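Hypothetical protein DR_0824 (Deinococcus radiodurans, PDB 2IMR) catalyses the zinc-dependent deamination of aminodeoxyfutalosine to futalosine in menaquinone biosynthesis, and less readily deaminates adenosine and several of its derivatives. Local coordinates at residues C325-H330 with L351-V356; P95-T100 with L362-E367; V241-T246 with H330-G335; V149-W154 with G170-E175; R298-H303 with G319-T324. All coordinates share one frame; numbering follows the deposited sequence.

In the fold
All five contacts lie in the amidohydrolase barrel and are largely buried, but differ in which layer of it they join. Contacts 4 and 5 are strand-to-strand: each pairs the two parallel strands of a beta-alpha-beta unit, one in each of two four-stranded parallel sheets, by regular backbone bonds and apolar side chains. Contacts 1 and 2 lie where loops and helix starts meet the strand ends that carry zinc ligands, and salt bridges from R327 to E366 and E367 couple them. Contact 3, its centre about 15 Å from the centre of the chain and its rim reaching the surface at E333, has no hydrogen bond between its segments. It shares H330 and helix 326-331 with contact 1, while E243 and H303 bring it beside contact 5.

Contact 1: residues C325-H330 with L351-V356; sequences CPRSNH and LGTDSV
S328 reaches across to the zinc-binding carboxylate of D354, its OG donating to D354 OD2 at 2.7 Å. The hydroxyl meets OD2 on the anti side, 20° out of the carboxylate plane, and S328 OG is also bonded to S358 OG. With chi1 at 180°, this hydroxyl extends opposite its own backbone nitrogen and beside the carbonyl carbon, which carries it off the first turn of the helix to the aspartate. A serine suits the place: its short hydroxyl reaches OD2 while its CB packs 3.6 Å from D354 CB. The other oxygen, OD1, accepts a weak bond from S355 N, so both carboxylate oxygens have partners within the protein. Behind this first shell, a water takes the N-H of S328 at 2.9 Å and gives to T353 O at 2.7 Å, joining the helix start to the loop. T353 OG1 in turn donates to D354 O at 2.8 Å, on a lone pair. C325, the N-cap residue, packs its SG over the loop, 3.8 Å from D354 N, and its CA-H points at G352 O, while P326 CD rests on L351 CD2. R327 runs alongside T353, its guanidinium salt-bridged to E366 and E367. Helix 326-331 is thus set against the loop after strand 349-351, with helix 365-374 beside P326 and R327 and strands 100-101 and 300-303 flanking D354.

Contact 2: residues P95-T100 with L362-E367; sequences PVNAHT and LNVREE. With ZN (zinc ion), chain B.
N97 ND2 serves two oxygens: it gives a weak, bent bond to L362 O at 3.0 Å, with 129° at the hydrogen, and it is bonded to T353 OG1. An asparagine fits because its short amide reaches the loop, swung opposite the backbone nitrogen (chi1 -170°). Beside it, V364 lays CG2 on the strand, 3.4 Å from N97 CA, and sets CG1 3.9 Å from P95 CB, so a compact branched residue fills the angle between the two backbones. The side chains of L362 and T100 cross at about a right angle, bringing L362 CD2 to 3.3 Å from T100 OG1. At the other end P95 CD sits 3.8 Å above the centre of the R365 guanidinium, one proline CH2 resting on the face of the cation. The guanidinium is held from turning by N363 OD1, which takes R365 NH1 at 3.0 Å and R365 N from opposite faces of its amide plane; the bond to R365 N caps the helix. L144 O and, by a cation-pi contact, W414 also hold R365. Just beyond strand 97-98, where the chain turns a corner, H99 NE2 binds zinc at 2.1 Å, with H101 and H240 completing this hydrolase's histidine ligands. The contact fastens the start of helix 365-374 to the first barrel strand, between helix 380-395 beside P95 and V364 and strand 149-153 beside H99 and T100.

Contact 3: residues V241-T246 with H330-G335; sequences VAEHPT and HHLECG
C334 packs tightly against E243: its CB is pressed close to E243 O, at 3.0 Å, and its SG lies 3.6 Å from E243 CG. L332 adds CD1 at 3.7 Å from E243 OE2, an apolar wall beside the glutamate that is, by similarity, the proton donor; E243 OE1 is bonded to Y114 OH. The second segment can turn back to make this wall because helix 326-331 ends in a Schellman motif, E333 taking positive phi while its N bonds H330 O and C334 N bonds N329 O. Sulfur-aromatic contact comes next: C334 SG stands at the edge of the H244 ring, 5.1 Å from its centroid, and the ring of Y114 stacks on H244. H244 is the N-cap of helix 245-253: its ND1 accepts from T246 N at 3.2 Å and shares a hydrogen bond with T246 OG1 at 2.6 Å. With an alanine here, T246 N would probably lose its cap and the Y114 ring its stacking mate. P245 CD lies over one face of the imidazole, toward its rim, and touches C334 O at 3.4 Å.

Contact 4: residues V149-W154 with G170-E175; sequences VGDIVW and GTLYFE
V149 to V153 pair with G170 to F174 in parallel, the strands 4.6 Å apart at closest approach and 24° off alignment. Five backbone bonds stitch them, from T171 N to V149 O at 2.9 Å through to E175 N to V153 O at 2.8 Å. G170, with positive phi, lets its CA come up against V149 O where a side chain would collide. Strand 149-153, helix 156-163 and strand 170-176 form one beta-alpha-beta unit of the barrel. On the face carrying D151, V153 and L172, D151 CB meets L172 CD2 at 3.9 Å and helix 156-163 covers the leucine. On the opposite face, I152 CD1 packs on Y173 CB at 3.7 Å, and T171 CG2 lies over the centre of the tyrosine ring. Having no side chain, G150 lets the ring edge come close to its CA, 3.9 Å from Y173 CE2. A serine in place of Y173 would probably open a gap beside I152 CD1 and T171 CG2. E175 reaches along I152 to W154: with CG opposite the backbone nitrogen (chi1 -160°), OE2 lies 3.3 Å from I152 CG2 and OE1 3.4 Å from W154 CE3, in the plane of the indole, the two planes 78° apart. The electropositive ring edge probably favours OE1, though it offsets only modestly the like charge of nearby E108 OE1; H213 lies beside the carboxylate, and both residues are predicted to bind substrate.

Contact 5: residues R298-H303 with G319-T324; sequences RPTLVH and GCAVVT
T300 drives its CG2 methyl into the notch between A321 O and V323 CG2, 3.6 Å from the latter. Chi1 of -68° puts that methyl on the side of V323 and leaves OG1 to a water, which also takes the N-H of A321 at 3.0 Å and gives to R298 O, bridging the chains before their direct bonds begin. A threonine serves both needs, one branch apolar and the other polar. Further along, direct backbone bonds take over in parallel: L301 N to A321 O at 3.0 Å, V323 N to L301 O, and H303 N to V323 O at 2.8 Å. These are neighbouring strands of the TIM-barrel fold of the amidohydrolases, joined in a beta-alpha-beta unit through helix 309-318. On one face L301 and V322 sit side by side; on the other V302 CG2 lies 4.4 Å from V323 CB, beta-branched residues, which suit extended strands. At the R298 end, C320 CB and SG fit beside P299, SG touching P299 CD at 3.8 Å, while R298 lays CD against G319 O. G319 tolerates the positive phi after the helix, where a CB would strike the carbonyl O before it. At the far end V302 CG1 sits over the H303 ring, 3.7 Å above its centre, and that ring lies beside D354 and E243, close to the zinc.

Contact 1: residues C325-H330 with L351-V356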
# COMPACT_ATOMS: atom_id res chain seq x y z
N CYS A 325 -0.60 4.45 -4.58
CA CYS A 325 0.08 3.67 -5.63
C CYS A 325 0.10 4.58 -6.87
O CYS A 325 -0.77 4.49 -7.74
CB CYS A 325 -0.70 2.38 -5.92
SG CYS A 325 -1.00 1.30 -4.47
N PRO A 326 1.10 5.47 -6.96
CA PRO A 326 1.27 6.42 -8.06
C PRO A 326 1.08 5.91 -9.48
O PRO A 326 0.16 6.33 -10.18
CB PRO A 326 2.68 6.97 -7.81
CG PRO A 326 2.79 6.92 -6.34
CD PRO A 326 2.23 5.56 -6.02
N ARG A 327 1.96 5.02 -9.93
CA ARG A 327 1.84 4.53 -11.30
C ARG A 327 0.50 3.88 -11.59
O ARG A 327 -0.10 4.14 -12.63
CB ARG A 327 2.99 3.56 -11.60
CG ARG A 327 4.32 4.28 -11.66
CD ARG A 327 5.45 3.32 -11.97
NE ARG A 327 5.61 2.31 -10.93
CZ ARG A 327 6.54 1.36 -10.95
NH1 ARG A 327 7.41 1.30 -11.95
NH2 ARG A 327 6.61 0.48 -9.96
N SER A 328 0.02 3.05 -10.67
CA SER A 328 -1.26 2.39 -10.86
C SER A 328 -2.38 3.40 -11.09
O SER A 328 -3.18 3.23 -12.01
CB SER A 328 -1.60 1.53 -9.64
OG SER A 328 -2.85 0.89 -9.81
N ASN A 329 -2.43 4.45 -10.28
CA ASN A 329 -3.48 5.46 -10.44
C ASN A 329 -3.40 6.12 -11.81
O ASN A 329 -4.43 6.42 -12.43
CB ASN A 329 -3.37 6.55 -9.38
CG ASN A 329 -3.63 6.04 -7.98
OD1 ASN A 329 -4.20 4.96 -7.78
ND2 ASN A 329 -3.24 6.82 -6.99
N HIS A 330 -2.19 6.34 -12.29
CA HIS A 330 -2.00 6.97 -13.58
C HIS A 330 -2.49 6.06 -14.72
O HIS A 330 -3.26 6.49 -15.57
CB HIS A 330 -0.53 7.32 -13.80
CG HIS A 330 -0.22 7.77 -15.19
ND1 HIS A 330 -0.76 8.91 -15.74
CD2 HIS A 330 0.52 7.20 -16.17
CE1 HIS A 330 -0.38 9.02 -17.00
NE2 HIS A 330 0.40 8.00 -17.28
N LEU A 351 3.72 4.01 0.60
CA LEU A 351 3.74 3.76 -0.84
C LEU A 351 3.59 2.30 -1.22
O LEU A 351 4.10 1.40 -0.54
CB LEU A 351 5.04 4.30 -1.44
CG LEU A 351 5.13 5.81 -1.66
CD1 LEU A 351 6.59 6.22 -1.82
CD2 LEU A 351 4.33 6.18 -2.89
N GLY A 352 2.88 2.07 -2.32
CA GLY A 352 2.68 0.72 -2.83
C GLY A 352 2.77 0.81 -4.35
O GLY A 352 2.72 1.90 -4.90
N THR A 353 2.89 -0.33 -5.02
CA THR A 353 2.96 -0.35 -6.48
C THR A 353 1.67 -0.92 -7.03
O THR A 353 1.39 -0.80 -8.23
CB THR A 353 4.10 -1.28 -6.97
OG1 THR A 353 3.84 -2.62 -6.53
CG2 THR A 353 5.45 -0.83 -6.44
N ASP A 354 0.88 -1.54 -6.16
CA ASP A 354 -0.36 -2.20 -6.55
C ASP A 354 0.15 -3.42 -7.34
O ASP A 354 1.36 -3.62 -7.42
CB ASP A 354 -1.21 -1.30 -7.44
CG ASP A 354 -2.69 -1.58 -7.31
OD1 ASP A 354 -3.05 -2.61 -6.72
OD2 ASP A 354 -3.49 -0.76 -7.81
N SER A 355 -0.73 -4.24 -7.89
CA SER A 355 -0.27 -5.40 -8.66
C SER A 355 0.44 -4.90 -9.92
O SER A 355 0.26 -3.75 -10.32
CB SER A 355 -1.46 -6.28 -9.07
OG SER A 355 -2.02 -5.83 -10.28
N VAL A 356 1.24 -5.76 -10.56
CA VAL A 356 1.96 -5.34 -11.76
C VAL A 356 1.04 -5.12 -12.96
O VAL A 356 1.46 -4.55 -13.97
CB VAL A 356 3.03 -6.37 -12.16
CG1 VAL A 356 4.11 -6.44 -11.09
CG2 VAL A 356 2.40 -7.74 -12.37
O HOH W 1 1.62 1.84 -8.61

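Contact 2: residues P95-T100 with L362-E367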
# COMPACT_ATOMS: atom_id res chain seq x y z
N PRO A 95 12.93 0.06 0.49
CA PRO A 95 11.55 0.49 0.71
C PRO A 95 10.54 -0.64 0.88
O PRO A 95 10.74 -1.75 0.40
CB PRO A 95 11.25 1.35 -0.51
CG PRO A 95 12.01 0.63 -1.59
CD PRO A 95 13.34 0.33 -0.91
N VAL A 96 9.46 -0.32 1.57
CA VAL A 96 8.39 -1.28 1.80
C VAL A 96 7.33 -1.09 0.72
O VAL A 96 6.97 0.04 0.38
CB VAL A 96 7.71 -1.04 3.18
CG1 VAL A 96 6.44 -1.87 3.29
CG2 VAL A 96 8.68 -1.39 4.30
N ASN A 97 6.85 -2.20 0.16
CA ASN A 97 5.80 -2.13 -0.84
C ASN A 97 4.56 -2.40 -0.01
O ASN A 97 4.18 -3.55 0.20
CB ASN A 97 5.96 -3.23 -1.89
CG ASN A 97 5.03 -3.02 -3.07
OD1 ASN A 97 3.97 -2.41 -2.94
ND2 ASN A 97 5.41 -3.55 -4.23
N ALA A 98 3.96 -1.31 0.46
CA ALA A 98 2.79 -1.37 1.35
C ALA A 98 1.48 -1.86 0.75
O ALA A 98 0.51 -2.06 1.48
CB ALA A 98 2.59 -0.00 2.00
N HIS A 99 1.43 -2.01 -0.56
CA HIS A 99 0.22 -2.52 -1.18
C HIS A 99 0.44 -3.10 -2.56
O HIS A 99 0.87 -2.41 -3.48
CB HIS A 99 -0.86 -1.43 -1.30
CG HIS A 99 -2.17 -1.94 -1.82
ND1 HIS A 99 -3.11 -2.55 -1.02
CD2 HIS A 99 -2.66 -2.01 -3.08
CE1 HIS A 99 -4.12 -2.96 -1.76
NE2 HIS A 99 -3.87 -2.65 -3.02
N THR A 100 0.15 -4.39 -2.69
CA THR A 100 0.24 -5.07 -3.97
C THR A 100 -0.64 -6.32 -3.91
O THR A 100 -1.20 -6.65 -2.85
CB THR A 100 1.70 -5.49 -4.31
OG1 THR A 100 1.74 -6.03 -5.63
CG2 THR A 100 2.22 -6.53 -3.33
N LEU A 362 7.05 -4.31 -9.08
CA LEU A 362 6.90 -4.41 -7.63
C LEU A 362 7.95 -3.59 -6.90
O LEU A 362 8.07 -3.67 -5.67
CB LEU A 362 7.02 -5.88 -7.20
CG LEU A 362 5.94 -6.83 -7.75
CD1 LEU A 362 6.24 -8.26 -7.33
CD2 LEU A 362 4.58 -6.39 -7.23
N ASN A 363 8.69 -2.78 -7.65
CA ASN A 363 9.76 -1.95 -7.09
C ASN A 363 9.30 -0.55 -6.68
O ASN A 363 9.15 0.33 -7.52
CB ASN A 363 10.88 -1.83 -8.12
CG ASN A 363 12.13 -1.21 -7.54
OD1 ASN A 363 12.13 -0.72 -6.41
ND2 ASN A 363 13.21 -1.21 -8.32
N VAL A 364 9.10 -0.35 -5.38
CA VAL A 364 8.65 0.95 -4.86
C VAL A 364 9.62 2.10 -5.12
O VAL A 364 9.22 3.26 -5.10
CB VAL A 364 8.34 0.86 -3.34
CG1 VAL A 364 8.14 2.26 -2.75
CG2 VAL A 364 7.09 0.04 -3.12
N ARG A 365 10.89 1.79 -5.38
CA ARG A 365 11.85 2.86 -5.66
C ARG A 365 11.36 3.64 -6.87
O ARG A 365 11.58 4.85 -7.00
CB ARG A 365 13.24 2.28 -5.96
CG ARG A 365 13.82 1.44 -4.84
CD ARG A 365 15.18 0.89 -5.24
NE ARG A 365 15.78 0.03 -4.22
CZ ARG A 365 15.30 -1.15 -3.86
NH1 ARG A 365 14.20 -1.63 -4.42
NH2 ARG A 365 15.93 -1.87 -2.94
N GLU A 366 10.69 2.94 -7.77
CA GLU A 366 10.16 3.55 -8.98
C GLU A 366 8.94 4.42 -8.71
O GLU A 366 8.67 5.36 -9.46
CB GLU A 366 9.87 2.45 -10.01
CG GLU A 366 11.17 1.90 -10.62
CD GLU A 366 11.01 0.57 -11.33
OE1 GLU A 366 9.88 0.18 -11.67
OE2 GLU A 366 12.04 -0.10 -11.55
N GLU A 367 8.22 4.13 -7.63
CA GLU A 367 7.06 4.93 -7.27
C GLU A 367 7.54 6.24 -6.68
O GLU A 367 6.88 7.27 -6.81
CB GLU A 367 6.18 4.19 -6.25
CG GLU A 367 5.58 2.88 -6.77
CD GLU A 367 4.63 3.07 -7.94
OE1 GLU A 367 4.19 4.22 -8.19
OE2 GLU A 367 4.31 2.06 -8.61
ZN ZN B . -5.31 -3.43 -4.38
O HOH W 2 -5.28 -2.15 -5.64

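Contact 3: residues V241-T246 with H330-G335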
# COMPACT_ATOMS: atom_id res chain seq x y z
N VAL A 241 -10.28 2.42 -1.16
CA VAL A 241 -11.34 3.43 -1.08
C VAL A 241 -11.16 4.61 -2.01
O VAL A 241 -10.07 5.17 -2.12
CB VAL A 241 -11.46 3.96 0.37
CG1 VAL A 241 -12.61 4.97 0.47
CG2 VAL A 241 -11.68 2.80 1.33
N ALA A 242 -12.25 4.98 -2.69
CA ALA A 242 -12.28 6.12 -3.60
C ALA A 242 -11.17 6.12 -4.66
O ALA A 242 -10.58 7.16 -4.97
CB ALA A 242 -12.23 7.43 -2.80
N GLU A 243 -10.91 4.95 -5.23
CA GLU A 243 -9.87 4.81 -6.24
C GLU A 243 -10.16 5.58 -7.52
O GLU A 243 -9.32 6.36 -7.97
CB GLU A 243 -9.62 3.34 -6.56
CG GLU A 243 -8.55 3.13 -7.64
CD GLU A 243 -8.26 1.68 -7.91
OE1 GLU A 243 -9.12 0.83 -7.61
OE2 GLU A 243 -7.17 1.38 -8.45
N HIS A 244 -11.34 5.36 -8.11
CA HIS A 244 -11.73 6.02 -9.36
C HIS A 244 -12.80 7.09 -9.09
O HIS A 244 -13.62 6.93 -8.19
CB HIS A 244 -12.25 4.96 -10.34
CG HIS A 244 -12.31 5.41 -11.76
ND1 HIS A 244 -13.42 6.04 -12.29
CD2 HIS A 244 -11.41 5.33 -12.76
CE1 HIS A 244 -13.19 6.33 -13.56
NE2 HIS A 244 -11.98 5.91 -13.87
N PRO A 245 -12.79 8.19 -9.86
CA PRO A 245 -13.80 9.23 -9.63
C PRO A 245 -15.25 8.75 -9.72
O PRO A 245 -16.13 9.30 -9.05
CB PRO A 245 -13.47 10.29 -10.69
CG PRO A 245 -12.77 9.51 -11.77
CD PRO A 245 -11.90 8.56 -10.97
N THR A 246 -15.50 7.73 -10.53
CA THR A 246 -16.86 7.20 -10.68
C THR A 246 -17.37 6.53 -9.40
O THR A 246 -18.57 6.28 -9.27
CB THR A 246 -16.94 6.21 -11.87
OG1 THR A 246 -15.89 5.25 -11.78
CG2 THR A 246 -16.83 6.97 -13.19
N HIS A 330 -2.19 6.34 -12.29
CA HIS A 330 -2.00 6.97 -13.58
C HIS A 330 -2.49 6.06 -14.72
O HIS A 330 -3.26 6.49 -15.57
CB HIS A 330 -0.53 7.32 -13.80
CG HIS A 330 -0.22 7.77 -15.19
ND1 HIS A 330 -0.76 8.91 -15.74
CD2 HIS A 330 0.52 7.20 -16.17
CE1 HIS A 330 -0.38 9.02 -17.00
NE2 HIS A 330 0.40 8.00 -17.28
N HIS A 331 -2.05 4.81 -14.72
CA HIS A 331 -2.46 3.88 -15.77
C HIS A 331 -3.95 3.56 -15.78
O HIS A 331 -4.52 3.26 -16.83
CB HIS A 331 -1.64 2.59 -15.69
CG HIS A 331 -0.19 2.79 -15.99
ND1 HIS A 331 0.26 3.36 -17.17
CD2 HIS A 331 0.92 2.53 -15.25
CE1 HIS A 331 1.57 3.44 -17.14
NE2 HIS A 331 2.00 2.94 -15.99
N LEU A 332 -4.59 3.64 -14.62
CA LEU A 332 -6.01 3.36 -14.54
C LEU A 332 -6.85 4.63 -14.68
O LEU A 332 -8.07 4.60 -14.53
CB LEU A 332 -6.34 2.63 -13.22
CG LEU A 332 -5.94 1.15 -13.24
CD1 LEU A 332 -5.97 0.55 -11.84
CD2 LEU A 332 -6.90 0.40 -14.16
N GLU A 333 -6.17 5.74 -14.98
CA GLU A 333 -6.82 7.03 -15.16
C GLU A 333 -7.76 7.37 -14.01
O GLU A 333 -8.90 7.80 -14.22
CB GLU A 333 -7.59 7.05 -16.49
CG GLU A 333 -6.77 6.46 -17.64
CD GLU A 333 -7.43 6.61 -19.00
OE1 GLU A 333 -8.67 6.52 -19.10
OE2 GLU A 333 -6.69 6.82 -19.99
N CYS A 334 -7.27 7.18 -12.79
CA CYS A 334 -8.06 7.44 -11.59
C CYS A 334 -7.95 8.85 -11.06
O CYS A 334 -8.71 9.24 -10.17
CB CYS A 334 -7.62 6.51 -10.47
SG CYS A 334 -7.87 4.78 -10.80
N GLY A 335 -7.01 9.61 -11.58
CA GLY A 335 -6.80 10.95 -11.07
C GLY A 335 -5.54 10.86 -10.23
O GLY A 335 -4.87 9.82 -10.22

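Contact 4: residues V149-W154 with G170-E175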
# COMPACT_ATOMS: atom_id res chain seq x y z
N VAL A 149 6.32 -6.07 2.90
CA VAL A 149 5.27 -6.03 1.89
C VAL A 149 3.89 -6.11 2.53
O VAL A 149 3.70 -6.74 3.57
CB VAL A 149 5.40 -7.18 0.87
CG1 VAL A 149 5.26 -8.53 1.57
CG2 VAL A 149 4.34 -7.05 -0.22
N GLY A 150 2.93 -5.43 1.89
CA GLY A 150 1.55 -5.44 2.33
C GLY A 150 0.85 -6.10 1.14
O GLY A 150 0.53 -5.43 0.16
N ASP A 151 0.65 -7.40 1.22
CA ASP A 151 0.04 -8.13 0.11
C ASP A 151 -1.40 -8.54 0.31
O ASP A 151 -1.77 -9.09 1.35
CB ASP A 151 0.87 -9.39 -0.20
CG ASP A 151 0.32 -10.17 -1.37
OD1 ASP A 151 0.10 -9.56 -2.42
OD2 ASP A 151 0.12 -11.41 -1.25
N ILE A 152 -2.21 -8.27 -0.70
CA ILE A 152 -3.62 -8.64 -0.67
C ILE A 152 -3.68 -10.03 -1.31
O ILE A 152 -3.21 -10.22 -2.44
CB ILE A 152 -4.48 -7.66 -1.49
CG1 ILE A 152 -4.26 -6.23 -0.99
CG2 ILE A 152 -5.95 -8.06 -1.40
CD1 ILE A 152 -4.48 -6.05 0.51
N VAL A 153 -4.25 -10.98 -0.59
CA VAL A 153 -4.35 -12.36 -1.05
C VAL A 153 -5.78 -12.76 -1.38
O VAL A 153 -6.71 -12.48 -0.61
CB VAL A 153 -3.83 -13.35 0.02
CG1 VAL A 153 -3.93 -14.78 -0.49
CG2 VAL A 153 -2.40 -13.02 0.40
N TRP A 154 -5.96 -13.43 -2.52
CA TRP A 154 -7.28 -13.89 -2.93
C TRP A 154 -7.47 -15.39 -2.70
O TRP A 154 -8.33 -15.80 -1.92
CB TRP A 154 -7.53 -13.58 -4.41
CG TRP A 154 -8.84 -14.15 -4.90
CD1 TRP A 154 -9.06 -15.41 -5.40
CD2 TRP A 154 -10.11 -13.50 -4.88
NE1 TRP A 154 -10.40 -15.58 -5.68
CE2 TRP A 154 -11.07 -14.42 -5.36
CE3 TRP A 154 -10.54 -12.22 -4.48
CZ2 TRP A 154 -12.43 -14.11 -5.47
CZ3 TRP A 154 -11.90 -11.91 -4.59
CH2 TRP A 154 -12.82 -12.85 -5.08
N GLY A 170 6.12 -8.57 6.67
CA GLY A 170 5.05 -7.61 6.47
C GLY A 170 3.70 -8.19 6.86
O GLY A 170 3.59 -8.87 7.89
N THR A 171 2.68 -7.93 6.06
CA THR A 171 1.34 -8.42 6.33
C THR A 171 0.69 -9.01 5.09
O THR A 171 0.81 -8.46 3.99
CB THR A 171 0.43 -7.29 6.83
OG1 THR A 171 1.00 -6.70 8.01
CG2 THR A 171 -0.96 -7.82 7.15
N LEU A 172 -0.00 -10.13 5.27
CA LEU A 172 -0.73 -10.78 4.18
C LEU A 172 -2.21 -10.62 4.51
O LEU A 172 -2.71 -11.24 5.46
CB LEU A 172 -0.39 -12.28 4.11
CG LEU A 172 1.10 -12.61 3.94
CD1 LEU A 172 1.27 -14.13 3.91
CD2 LEU A 172 1.62 -11.98 2.65
N TYR A 173 -2.90 -9.78 3.74
CA TYR A 173 -4.32 -9.50 3.95
C TYR A 173 -5.21 -10.40 3.09
O TYR A 173 -5.10 -10.40 1.86
CB TYR A 173 -4.62 -8.04 3.58
CG TYR A 173 -3.77 -7.00 4.28
CD1 TYR A 173 -4.21 -6.37 5.45
CD2 TYR A 173 -2.55 -6.59 3.74
CE1 TYR A 173 -3.46 -5.36 6.05
CE2 TYR A 173 -1.79 -5.59 4.32
CZ TYR A 173 -2.25 -4.98 5.47
OH TYR A 173 -1.51 -3.96 6.03
N PHE A 174 -6.12 -11.13 3.74
CA PHE A 174 -7.04 -12.02 3.03
C PHE A 174 -8.18 -11.17 2.50
O PHE A 174 -8.90 -10.54 3.27
CB PHE A 174 -7.56 -13.11 3.97
CG PHE A 174 -8.38 -14.17 3.29
CD1 PHE A 174 -7.95 -14.75 2.10
CD2 PHE A 174 -9.57 -14.62 3.86
CE1 PHE A 174 -8.68 -15.77 1.49
CE2 PHE A 174 -10.32 -15.64 3.25
CZ PHE A 174 -9.87 -16.21 2.06
N GLU A 175 -8.37 -11.15 1.19
CA GLU A 175 -9.41 -10.32 0.60
C GLU A 175 -10.80 -10.94 0.66
O GLU A 175 -10.98 -12.12 0.37
CB GLU A 175 -9.06 -9.98 -0.85
CG GLU A 175 -9.80 -8.78 -1.39
CD GLU A 175 -9.27 -8.33 -2.74
OE1 GLU A 175 -9.37 -9.11 -3.70
OE2 GLU A 175 -8.75 -7.20 -2.83

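Contact 5: residues R298-H303 with G319-T324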
# COMPACT_ATOMS: atom_id res chain seq x y z
N ARG A 298 -9.42 1.88 12.73
CA ARG A 298 -8.20 2.45 12.14
C ARG A 298 -7.66 1.63 10.97
O ARG A 298 -6.46 1.34 10.90
CB ARG A 298 -7.10 2.58 13.20
CG ARG A 298 -7.23 3.77 14.13
CD ARG A 298 -5.98 3.89 14.99
NE ARG A 298 -5.72 2.66 15.72
CZ ARG A 298 -4.51 2.19 16.01
NH1 ARG A 298 -3.43 2.85 15.61
NH2 ARG A 298 -4.37 1.05 16.67
N PRO A 299 -8.54 1.26 10.02
CA PRO A 299 -8.06 0.48 8.88
C PRO A 299 -7.19 1.35 7.97
O PRO A 299 -7.37 2.57 7.93
CB PRO A 299 -9.35 0.08 8.17
CG PRO A 299 -10.21 1.31 8.39
CD PRO A 299 -9.97 1.59 9.87
N THR A 300 -6.25 0.73 7.27
CA THR A 300 -5.41 1.47 6.34
C THR A 300 -6.24 1.59 5.06
O THR A 300 -6.76 0.60 4.56
CB THR A 300 -4.09 0.73 6.05
OG1 THR A 300 -3.29 0.71 7.24
CG2 THR A 300 -3.31 1.42 4.95
N LEU A 301 -6.37 2.81 4.55
CA LEU A 301 -7.15 3.06 3.35
C LEU A 301 -6.24 3.19 2.14
O LEU A 301 -5.30 3.98 2.13
CB LEU A 301 -7.97 4.34 3.54
CG LEU A 301 -8.81 4.37 4.82
CD1 LEU A 301 -9.55 5.70 4.91
CD2 LEU A 301 -9.80 3.20 4.84
N VAL A 302 -6.55 2.41 1.10
CA VAL A 302 -5.75 2.40 -0.12
C VAL A 302 -6.31 3.23 -1.27
O VAL A 302 -7.52 3.25 -1.50
CB VAL A 302 -5.55 0.95 -0.59
CG1 VAL A 302 -4.59 0.90 -1.78
CG2 VAL A 302 -5.02 0.10 0.57
N HIS A 303 -5.40 3.90 -1.98
CA HIS A 303 -5.70 4.76 -3.12
C HIS A 303 -6.19 6.12 -2.64
O HIS A 303 -5.43 7.09 -2.67
CB HIS A 303 -6.71 4.09 -4.06
CG HIS A 303 -6.18 2.85 -4.70
ND1 HIS A 303 -4.97 2.82 -5.38
CD2 HIS A 303 -6.66 1.58 -4.75
CE1 HIS A 303 -4.74 1.60 -5.81
NE2 HIS A 303 -5.74 0.82 -5.44
N GLY A 319 -7.28 8.53 12.67
CA GLY A 319 -5.92 8.04 12.82
C GLY A 319 -5.59 6.93 11.83
O GLY A 319 -4.74 6.08 12.10
N CYS A 320 -6.27 6.93 10.69
CA CYS A 320 -6.04 5.92 9.65
C CYS A 320 -4.83 6.28 8.80
O CYS A 320 -4.59 7.46 8.51
CB CYS A 320 -7.25 5.80 8.72
SG CYS A 320 -8.77 5.13 9.43
N ALA A 321 -4.06 5.28 8.40
CA ALA A 321 -2.92 5.51 7.53
C ALA A 321 -3.45 5.26 6.12
O ALA A 321 -4.48 4.60 5.96
CB ALA A 321 -1.80 4.52 7.85
N VAL A 322 -2.78 5.80 5.11
CA VAL A 322 -3.23 5.60 3.74
C VAL A 322 -2.07 5.15 2.86
O VAL A 322 -0.92 5.53 3.09
CB VAL A 322 -3.82 6.90 3.13
CG1 VAL A 322 -5.04 7.34 3.92
CG2 VAL A 322 -2.77 8.00 3.11
N VAL A 323 -2.36 4.32 1.86
CA VAL A 323 -1.33 3.86 0.95
C VAL A 323 -1.65 4.38 -0.45
O VAL A 323 -2.77 4.20 -0.93
CB VAL A 323 -1.24 2.32 0.89
CG1 VAL A 323 -0.11 1.90 -0.06
CG2 VAL A 323 -0.99 1.76 2.28
N THR A 324 -0.69 5.04 -1.08
CA THR A 324 -0.91 5.55 -2.43
C THR A 324 -0.06 4.72 -3.39
O THR A 324 1.05 4.31 -3.04
CB THR A 324 -0.55 7.06 -2.52
OG1 THR A 324 -0.77 7.54 -3.85
CG2 THR A 324 0.89 7.30 -2.12
O HOH W 3 -4.22 2.47 9.48
O HOH W 4 -3.20 6.64 -4.36